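Local coordinates for protein putative dihydrodipicolinate synthase (Thermus thermophilus, PDB 2PCQ) that is a TIM-barrel protein of the dihydrodipicolinate synthase family whose own function is unconfirmed, at residues Leu92-Pro97 / Arg110-Leu115; Val132-Glu137 / Leu158-Phe163; Leu3-Thr8 / Gly39-Gly44. One frame throughout, in Å; residues are numbered along the deposited sequence.

All three contacts belong to one eight-stranded parallel barrel and follow one another along the chain: contact 3, contact 1, contact 2. Contact 3 joins strand 2-6 and the residues just after it to the loop that follows strand 36-37, its centre about 6 Å from that of the chain. Contacts 1 and 2 lie farther out, about 16 and 17 Å from it, where helix 107-118 meets strand 91-94 and where helices 136-142 and 158-167 meet. Their centres are about 16 Å apart, yet Leu134 packs on Pro96 and Tyr112, making one continuous patch of the barrel's outer layer. Contact 3 lies deeper, about 18 Å from contact 1 and 22 Å from contact 2, between centres.

Contact 1 of 3, residues Leu92-Pro97 / Arg110-Leu115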
loop_
_atom_site.group_PDB
_atom_site.type_symbol
_atom_site.label_atom_id
_atom_site.label_comp_id
_atom_site.label_asym_id
_atom_site.label_seq_id
_atom_site.Cartn_x
_atom_site.Cartn_y
_atom_site.Cartn_z
ATOM N N LEU A 92 14.990 12.000 24.552
ATOM C CA LEU A 92 15.202 11.711 23.142
ATOM C C LEU A 92 13.850 11.420 22.504
ATOM O O LEU A 92 12.878 11.118 23.195
ATOM C CB LEU A 92 16.085 10.473 22.977
ATOM C CG LEU A 92 17.492 10.469 23.570
ATOM C CD1 LEU A 92 18.033 9.051 23.551
ATOM C CD2 LEU A 92 18.395 11.405 22.778
ATOM N N LEU A 93 13.802 11.533 21.184
ATOM C CA LEU A 93 12.609 11.217 20.412
ATOM C C LEU A 93 13.212 10.276 19.379
ATOM O O LEU A 93 13.754 10.715 18.368
ATOM C CB LEU A 93 12.030 12.472 19.750
ATOM C CG LEU A 93 10.591 12.795 20.174
ATOM C CD1 LEU A 93 10.119 14.083 19.516
ATOM C CD2 LEU A 93 9.684 11.645 19.790
ATOM N N ALA A 94 13.144 8.980 19.658
ATOM C CA ALA A 94 13.751 7.983 18.785
ATOM C C ALA A 94 12.811 7.204 17.875
ATOM O O ALA A 94 11.774 6.710 18.305
ATOM C CB ALA A 94 14.569 7.005 19.627
ATOM N N THR A 95 13.213 7.087 16.613
ATOM C CA THR A 95 12.462 6.355 15.601
ATOM C C THR A 95 13.010 4.928 15.539
ATOM O O THR A 95 14.130 4.666 15.976
ATOM C CB THR A 95 12.656 6.985 14.209
ATOM O OG1 THR A 95 14.058 7.093 13.940
ATOM C CG2 THR A 95 12.022 8.370 14.140
ATOM N N PRO A 96 12.228 3.985 14.993
ATOM C CA PRO A 96 12.696 2.597 14.894
ATOM C C PRO A 96 13.704 2.452 13.754
ATOM O O PRO A 96 13.743 3.282 12.845
ATOM C CB PRO A 96 11.416 1.817 14.574
ATOM C CG PRO A 96 10.301 2.727 15.019
ATOM C CD PRO A 96 10.807 4.085 14.627
ATOM N N PRO A 97 14.557 1.413 13.803
ATOM C CA PRO A 97 15.524 1.234 12.714
ATOM C C PRO A 97 14.669 1.109 11.444
ATOM O O PRO A 97 13.540 0.631 11.520
ATOM C CB PRO A 97 16.219 -0.072 13.089
ATOM C CG PRO A 97 16.232 -0.006 14.590
ATOM C CD PRO A 97 14.826 0.477 14.911
ATOM N N ARG A 110 14.317 -4.481 21.925
ATOM C CA ARG A 110 15.695 -4.442 22.403
ATOM C C ARG A 110 16.313 -3.077 22.129
ATOM O O ARG A 110 17.075 -2.558 22.943
ATOM C CB ARG A 110 16.544 -5.525 21.726
ATOM C CG ARG A 110 16.150 -6.952 22.081
ATOM C CD ARG A 110 17.279 -7.928 21.759
ATOM N NE ARG A 110 17.540 -8.064 20.326
ATOM C CZ ARG A 110 16.819 -8.814 19.499
ATOM N NH1 ARG A 110 15.781 -9.503 19.956
ATOM N NH2 ARG A 110 17.140 -8.882 18.211
ATOM N N TYR A 111 15.980 -2.500 20.978
ATOM C CA TYR A 111 16.511 -1.195 20.595
ATOM C C TYR A 111 16.093 -0.119 21.600
ATOM O O TYR A 111 16.933 0.568 22.177
ATOM C CB TYR A 111 16.009 -0.818 19.196
ATOM C CG TYR A 111 16.596 0.464 18.644
ATOM C CD1 TYR A 111 17.950 0.553 18.309
ATOM C CD2 TYR A 111 15.800 1.594 18.464
ATOM C CE1 TYR A 111 18.493 1.736 17.806
ATOM C CE2 TYR A 111 16.333 2.782 17.963
ATOM C CZ TYR A 111 17.677 2.845 17.639
ATOM O OH TYR A 111 18.199 4.017 17.150
ATOM N N TYR A 112 14.790 0.016 21.809
ATOM C CA TYR A 112 14.267 1.014 22.728
ATOM C C TYR A 112 14.658 0.786 24.187
ATOM O O TYR A 112 14.908 1.740 24.918
ATOM C CB TYR A 112 12.745 1.092 22.603
ATOM C CG TYR A 112 12.283 1.851 21.379
ATOM C CD1 TYR A 112 11.563 1.216 20.365
ATOM C CD2 TYR A 112 12.567 3.209 21.233
ATOM C CE1 TYR A 112 11.136 1.919 19.237
ATOM C CE2 TYR A 112 12.146 3.918 20.110
ATOM C CZ TYR A 112 11.431 3.270 19.119
ATOM O OH TYR A 112 10.994 3.974 18.022
ATOM N N GLU A 113 14.713 -0.470 24.613
ATOM C CA GLU A 113 15.079 -0.762 25.994
ATOM C C GLU A 113 16.538 -0.405 26.243
ATOM O O GLU A 113 16.892 0.051 27.326
ATOM C CB GLU A 113 14.815 -2.235 26.311
ATOM C CG GLU A 113 13.345 -2.604 26.168
ATOM C CD GLU A 113 13.076 -4.073 26.400
ATOM O OE1 GLU A 113 14.010 -4.886 26.236
ATOM O OE2 GLU A 113 11.921 -4.417 26.728
ATOM N N ALA A 114 17.381 -0.592 25.230
ATOM C CA ALA A 114 18.793 -0.261 25.358
ATOM C C ALA A 114 18.948 1.251 25.518
ATOM O O ALA A 114 19.692 1.720 26.381
ATOM C CB ALA A 114 19.556 -0.737 24.133
ATOM N N LEU A 115 18.244 2.014 24.687
ATOM C CA LEU A 115 18.313 3.469 24.756
ATOM C C LEU A 115 17.701 4.002 26.058
ATOM O O LEU A 115 18.269 4.883 26.703
ATOM C CB LEU A 115 17.589 4.095 23.559
ATOM C CG LEU A 115 18.081 3.727 22.152
ATOM C CD1 LEU A 115 17.231 4.454 21.113
ATOM C CD2 LEU A 115 19.549 4.100 21.988
HETATM O O HOH W 1 16.621 5.844 16.088
#
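Tyr111 offers one face of its ring to Pro97, whose CG sits 4.0 Å from the ring centroid and almost on the ring normal, a CH-pi contact. Pro97 CD continues over the same ring, 3.8 Å from Tyr111 CD2. The ring of Tyr112 is used differently: Ala94 O lies at its edge, in its plane, and accepts a hydrogen bond of 2.9 Å from Tyr112 OH. That hydroxyl approaches from above the carbonyl plane, 41° out of it, away from the lone-pair direction. Pro96 packs against the same phenol oxygen, its CG 3.3 Å from Tyr112 OH.

The two tyrosines are neighbours on helix 107-118 and part ways at their first torsion. In Tyr111 CG is anti to the backbone N (chi1 -175°), which sends the ring to Pro97; in Tyr112 it is anti to the carbonyl carbon (chi1 -77°), which brings the hydroxyl to Ala94 O. The same Ala94 also uses its CB, which touches both Tyr112 CE2 and Leu115 CD1, each at 4.0 Å. A water joins Thr95 O to Tyr111 OH, donating to the carbonyl at 2.8 Å.

Pro258 and Tyr259 of the second subunit pack on Tyr111 and Pro97 respectively. Within the chain, the helix lies on the strand that precedes it, the packing of a right-handed beta-alpha-beta unit (91-94, 107-118, 121-125) in a TIM barrel.

Contact 2 of 3, residues Val132-Glu137 / Leu158-Phe163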
loop_
_atom_site.group_PDB
_atom_site.type_symbol
_atom_site.label_atom_id
_atom_site.label_comp_id
_atom_site.label_asym_id
_atom_site.label_seq_id
_atom_site.Cartn_x
_atom_site.Cartn_y
_atom_site.Cartn_z
ATOM N N VAL A 132 8.120 2.944 8.068
ATOM C CA VAL A 132 8.029 1.689 8.803
ATOM C C VAL A 132 7.003 1.879 9.908
ATOM O O VAL A 132 6.763 2.996 10.368
ATOM C CB VAL A 132 9.380 1.253 9.441
ATOM C CG1 VAL A 132 10.406 0.966 8.349
ATOM C CG2 VAL A 132 9.879 2.320 10.407
ATOM N N ASP A 133 6.399 0.782 10.336
ATOM C CA ASP A 133 5.386 0.841 11.371
ATOM C C ASP A 133 5.968 0.679 12.776
ATOM O O ASP A 133 7.102 0.240 12.950
ATOM C CB ASP A 133 4.337 -0.244 11.099
ATOM C CG ASP A 133 3.137 -0.147 12.020
ATOM O OD1 ASP A 133 2.684 0.983 12.291
ATOM O OD2 ASP A 133 2.637 -1.205 12.461
ATOM N N LEU A 134 5.187 1.093 13.768
ATOM C CA LEU A 134 5.540 0.962 15.177
ATOM C C LEU A 134 4.233 0.427 15.750
ATOM O O LEU A 134 3.376 1.190 16.199
ATOM C CB LEU A 134 5.892 2.313 15.805
ATOM C CG LEU A 134 6.261 2.267 17.299
ATOM C CD1 LEU A 134 7.346 1.236 17.544
ATOM C CD2 LEU A 134 6.732 3.633 17.756
ATOM N N PRO A 135 4.053 -0.902 15.698
ATOM C CA PRO A 135 2.856 -1.587 16.188
ATOM C C PRO A 135 2.392 -1.118 17.553
ATOM O O PRO A 135 3.205 -0.853 18.435
ATOM C CB PRO A 135 3.277 -3.053 16.196
ATOM C CG PRO A 135 4.245 -3.127 15.053
ATOM C CD PRO A 135 5.066 -1.879 15.254
ATOM N N LEU A 136 1.079 -1.009 17.718
ATOM C CA LEU A 136 0.517 -0.597 18.994
ATOM C C LEU A 136 0.892 -1.639 20.050
ATOM O O LEU A 136 1.043 -1.313 21.229
ATOM C CB LEU A 136 -1.008 -0.448 18.883
ATOM C CG LEU A 136 -1.465 0.705 17.976
ATOM C CD1 LEU A 136 -2.980 0.688 17.799
ATOM C CD2 LEU A 136 -1.001 2.025 18.573
ATOM N N GLU A 137 1.058 -2.889 19.625
ATOM C CA GLU A 137 1.445 -3.955 20.549
ATOM C C GLU A 137 2.806 -3.618 21.151
ATOM O O GLU A 137 3.031 -3.816 22.341
ATOM C CB GLU A 137 1.554 -5.307 19.834
ATOM C CG GLU A 137 0.240 -5.937 19.382
ATOM C CD GLU A 137 -0.449 -5.160 18.268
ATOM O OE1 GLU A 137 0.255 -4.538 17.440
ATOM O OE2 GLU A 137 -1.698 -5.187 18.214
ATOM N N LEU A 158 -5.675 8.851 13.999
ATOM C CA LEU A 158 -6.197 9.048 15.341
ATOM C C LEU A 158 -6.717 7.798 16.038
ATOM O O LEU A 158 -7.082 7.856 17.212
ATOM C CB LEU A 158 -7.258 10.159 15.349
ATOM C CG LEU A 158 -6.771 11.541 14.870
ATOM C CD1 LEU A 158 -7.545 12.635 15.584
ATOM C CD2 LEU A 158 -5.297 11.722 15.149
ATOM N N SER A 159 -6.756 6.672 15.326
ATOM C CA SER A 159 -7.171 5.417 15.944
ATOM C C SER A 159 -6.067 5.073 16.941
ATOM O O SER A 159 -6.326 4.524 18.014
ATOM C CB SER A 159 -7.283 4.296 14.903
ATOM O OG SER A 159 -8.484 4.416 14.165
ATOM N N ARG A 160 -4.832 5.406 16.578
ATOM C CA ARG A 160 -3.688 5.138 17.447
ATOM C C ARG A 160 -3.765 6.028 18.684
ATOM O O ARG A 160 -3.541 5.569 19.803
ATOM C CB ARG A 160 -2.373 5.384 16.696
ATOM C CG ARG A 160 -2.106 4.385 15.564
ATOM C CD ARG A 160 -0.838 4.743 14.785
ATOM N NE ARG A 160 0.354 4.752 15.634
ATOM C CZ ARG A 160 1.159 3.709 15.820
ATOM N NH1 ARG A 160 0.917 2.555 15.211
ATOM N NH2 ARG A 160 2.208 3.814 16.627
ATOM N N ILE A 161 -4.095 7.301 18.481
ATOM C CA ILE A 161 -4.209 8.248 19.590
ATOM C C ILE A 161 -5.300 7.774 20.552
ATOM O O ILE A 161 -5.121 7.802 21.773
ATOM C CB ILE A 161 -4.579 9.667 19.088
ATOM C CG1 ILE A 161 -3.547 10.157 18.063
ATOM C CG2 ILE A 161 -4.674 10.627 20.267
ATOM C CD1 ILE A 161 -2.167 10.396 18.617
ATOM N N ALA A 162 -6.427 7.339 19.993
ATOM C CA ALA A 162 -7.547 6.854 20.798
ATOM C C ALA A 162 -7.120 5.634 21.609
ATOM O O ALA A 162 -7.543 5.456 22.755
ATOM C CB ALA A 162 -8.733 6.500 19.894
ATOM N N PHE A 163 -6.281 4.798 21.004
ATOM C CA PHE A 163 -5.773 3.602 21.667
ATOM C C PHE A 163 -4.944 3.991 22.893
ATOM O O PHE A 163 -5.164 3.474 23.983
ATOM C CB PHE A 163 -4.903 2.785 20.705
ATOM C CG PHE A 163 -4.215 1.617 21.354
ATOM C CD1 PHE A 163 -4.836 0.374 21.427
ATOM C CD2 PHE A 163 -2.947 1.763 21.908
ATOM C CE1 PHE A 163 -4.200 -0.710 22.043
ATOM C CE2 PHE A 163 -2.305 0.692 22.526
ATOM C CZ PHE A 163 -2.931 -0.548 22.595
HETATM O O HOH W 2 -0.323 1.642 12.650
#
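Arg160 reaches from helix 158-167 to the turn before helix 136-142 and grips one oxygen, Leu134 O, with both terminal nitrogens. NH2 donates to Leu134 O at 2.9 Å, in the carbonyl plane, and NH1 to the same oxygen at 3.0 Å but from 42° above that plane. The N-H...O angles, 148° and 144°, are bent alike.

A bend in the arginine chain turns the guanidinium toward Leu134 O. NE pairs with Asp153 in a salt bridge, and Tyr164 OH takes a weak hydrogen bond from NH2. NH1 also donates to a water, 3.0 Å away, which donates a hydrogen bond to Asp133 OD1. The direct Asp133 OD1 to Arg160 NH1 salt bridge is long at 3.8 Å, the oxygen lying well out of the guanidinium plane.

Leu136 supplies the apolar half: its CD2 rests over the centre of one guanidinium face, and its CB makes a CH-pi contact with the Phe163 ring near the rim. Phe227 of the third subunit packs on Phe163. With a carbonyl, a water and the Asp153 carboxylate at its nitrogens and Asp133 farther off, the guanidinium is probably held firmly charged, tying the starts of two successive helices.

Contact 3 of 3, residues Leu3-Thr8 / Gly39-Gly44; sequences LPPIPT and GSNGEG
Pro5 and Asn41 meet in the TIM barrel, where the first strand, 2-6, runs beside the loop that follows the second, 36-37; the centre of the contact is about 6 Å from the centre of the chain. This loop opens with a type I beta turn from Gly39 to Gly42, closed by the bond from Gly42 N to Gly39 O.

The apolar part is modest. Pro5 and Asn41 lie side by side and point the same way, Pro5 CG standing 4.1 Å from Asn41 CB. Farther on the backbones themselves pass closely, with Pro7 CA 4.1 Å from Gly42 CA.

Two waters bridge the segments. One accepts from Gly39 N and donates to Ile6 O at 2.7 Å. The other accepts a hydrogen bond from Thr8 N and donates to Asn41 O and, at 2.9 Å, to Glu43 OE2, linking both backbones to a carboxylate.

Charge gathers around Glu43. Its OE2 forms a salt bridge with Lys242, which also bonds Thr8 O, while OE1 accepts from His46 and from the backbone of Arg256. From the second subunit, Tyr100 hydrogen-bonds to Ser40 O.

A single direct hydrogen bond crosses between the segments. With Thr8 OG1 anti to its own carbonyl carbon (chi1 -61°), the hydroxyl donates to Gly42 O at 2.7 Å, lying in the carbonyl plane and on a lone pair.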
loop_
_atom_site.group_PDB
_atom_site.type_symbol
_atom_site.label_atom_id
_atom_site.label_comp_id
_atom_site.label_asym_id
_atom_site.label_seq_id
_atom_site.Cartn_x
_atom_site.Cartn_y
_atom_site.Cartn_z
ATOM N N LEU A 3 5.504 22.503 20.993
ATOM C CA LEU A 3 6.923 22.540 20.666
ATOM C C LEU A 3 7.111 22.468 19.163
ATOM O O LEU A 3 6.434 21.711 18.478
ATOM C CB LEU A 3 7.682 21.368 21.298
ATOM C CG LEU A 3 7.769 21.284 22.819
ATOM C CD1 LEU A 3 6.490 20.683 23.387
ATOM C CD2 LEU A 3 8.966 20.430 23.193
ATOM N N PRO A 4 8.030 23.275 18.622
ATOM C CA PRO A 4 8.217 23.200 17.178
ATOM C C PRO A 4 9.456 22.388 16.811
ATOM O O PRO A 4 10.452 22.398 17.534
ATOM C CB PRO A 4 8.381 24.659 16.790
ATOM C CG PRO A 4 9.242 25.169 17.923
ATOM C CD PRO A 4 8.586 24.536 19.156
ATOM N N PRO A 5 9.390 21.640 15.702
ATOM C CA PRO A 5 10.551 20.856 15.276
ATOM C C PRO A 5 11.342 21.846 14.416
ATOM O O PRO A 5 11.062 22.009 13.227
ATOM C CB PRO A 5 9.923 19.731 14.453
ATOM C CG PRO A 5 8.733 20.399 13.834
ATOM C CD PRO A 5 8.171 21.208 14.994
ATOM N N ILE A 6 12.310 22.530 15.017
ATOM C CA ILE A 6 13.068 23.516 14.261
ATOM C C ILE A 6 13.936 22.918 13.162
ATOM O O ILE A 6 14.572 21.879 13.339
ATOM C CB ILE A 6 13.961 24.395 15.176
ATOM C CG1 ILE A 6 15.062 23.557 15.824
ATOM C CG2 ILE A 6 13.104 25.068 16.244
ATOM C CD1 ILE A 6 16.109 24.397 16.533
ATOM N N PRO A 7 13.956 23.569 11.992
ATOM C CA PRO A 7 14.772 23.058 10.892
ATOM C C PRO A 7 16.244 23.308 11.174
ATOM O O PRO A 7 16.587 24.115 12.039
ATOM C CB PRO A 7 14.261 23.849 9.689
ATOM C CG PRO A 7 13.865 25.155 10.293
ATOM C CD PRO A 7 13.159 24.733 11.565
ATOM N N THR A 8 17.112 22.588 10.469
ATOM C CA THR A 8 18.549 22.757 10.621
ATOM C C THR A 8 19.018 23.474 9.361
ATOM O O THR A 8 18.949 22.927 8.260
ATOM C CB THR A 8 19.267 21.404 10.748
ATOM O OG1 THR A 8 18.774 20.716 11.904
ATOM C CG2 THR A 8 20.772 21.614 10.895
ATOM N N GLY A 39 14.213 16.925 14.730
ATOM C CA GLY A 39 12.954 16.209 14.618
ATOM C C GLY A 39 12.847 15.794 13.161
ATOM O O GLY A 39 13.805 15.979 12.413
ATOM N N SER A 40 11.709 15.249 12.737
ATOM C CA SER A 40 11.572 14.824 11.343
ATOM C C SER A 40 11.712 15.978 10.346
ATOM O O SER A 40 12.096 15.765 9.199
ATOM C CB SER A 40 10.239 14.090 11.123
ATOM O OG SER A 40 9.125 14.910 11.437
ATOM N N ASN A 41 11.408 17.198 10.777
ATOM C CA ASN A 41 11.543 18.363 9.903
ATOM C C ASN A 41 12.922 19.010 10.065
ATOM O O ASN A 41 13.226 20.012 9.415
ATOM C CB ASN A 41 10.458 19.400 10.224
ATOM C CG ASN A 41 9.148 19.119 9.509
ATOM O OD1 ASN A 41 8.960 19.505 8.351
ATOM N ND2 ASN A 41 8.234 18.434 10.195
ATOM N N GLY A 42 13.755 18.423 10.923
ATOM C CA GLY A 42 15.079 18.972 11.178
ATOM C C GLY A 42 16.254 18.448 10.365
ATOM O O GLY A 42 17.392 18.837 10.620
ATOM N N GLU A 43 15.988 17.573 9.397
ATOM C CA GLU A 43 17.027 17.003 8.538
ATOM C C GLU A 43 18.191 16.358 9.282
ATOM O O GLU A 43 19.338 16.420 8.836
ATOM C CB GLU A 43 17.560 18.067 7.568
ATOM C CG GLU A 43 16.539 18.482 6.513
ATOM C CD GLU A 43 17.067 19.529 5.546
ATOM O OE1 GLU A 43 17.831 19.169 4.624
ATOM O OE2 GLU A 43 16.716 20.715 5.712
ATOM N N GLY A 44 17.892 15.728 10.412
ATOM C CA GLY A 44 18.936 15.069 11.169
ATOM C C GLY A 44 19.642 14.004 10.344
ATOM O O GLY A 44 20.859 13.869 10.425
HETATM O O HOH W 3 13.643 19.672 14.601
HETATM O O HOH W 4 15.612 21.091 8.341
#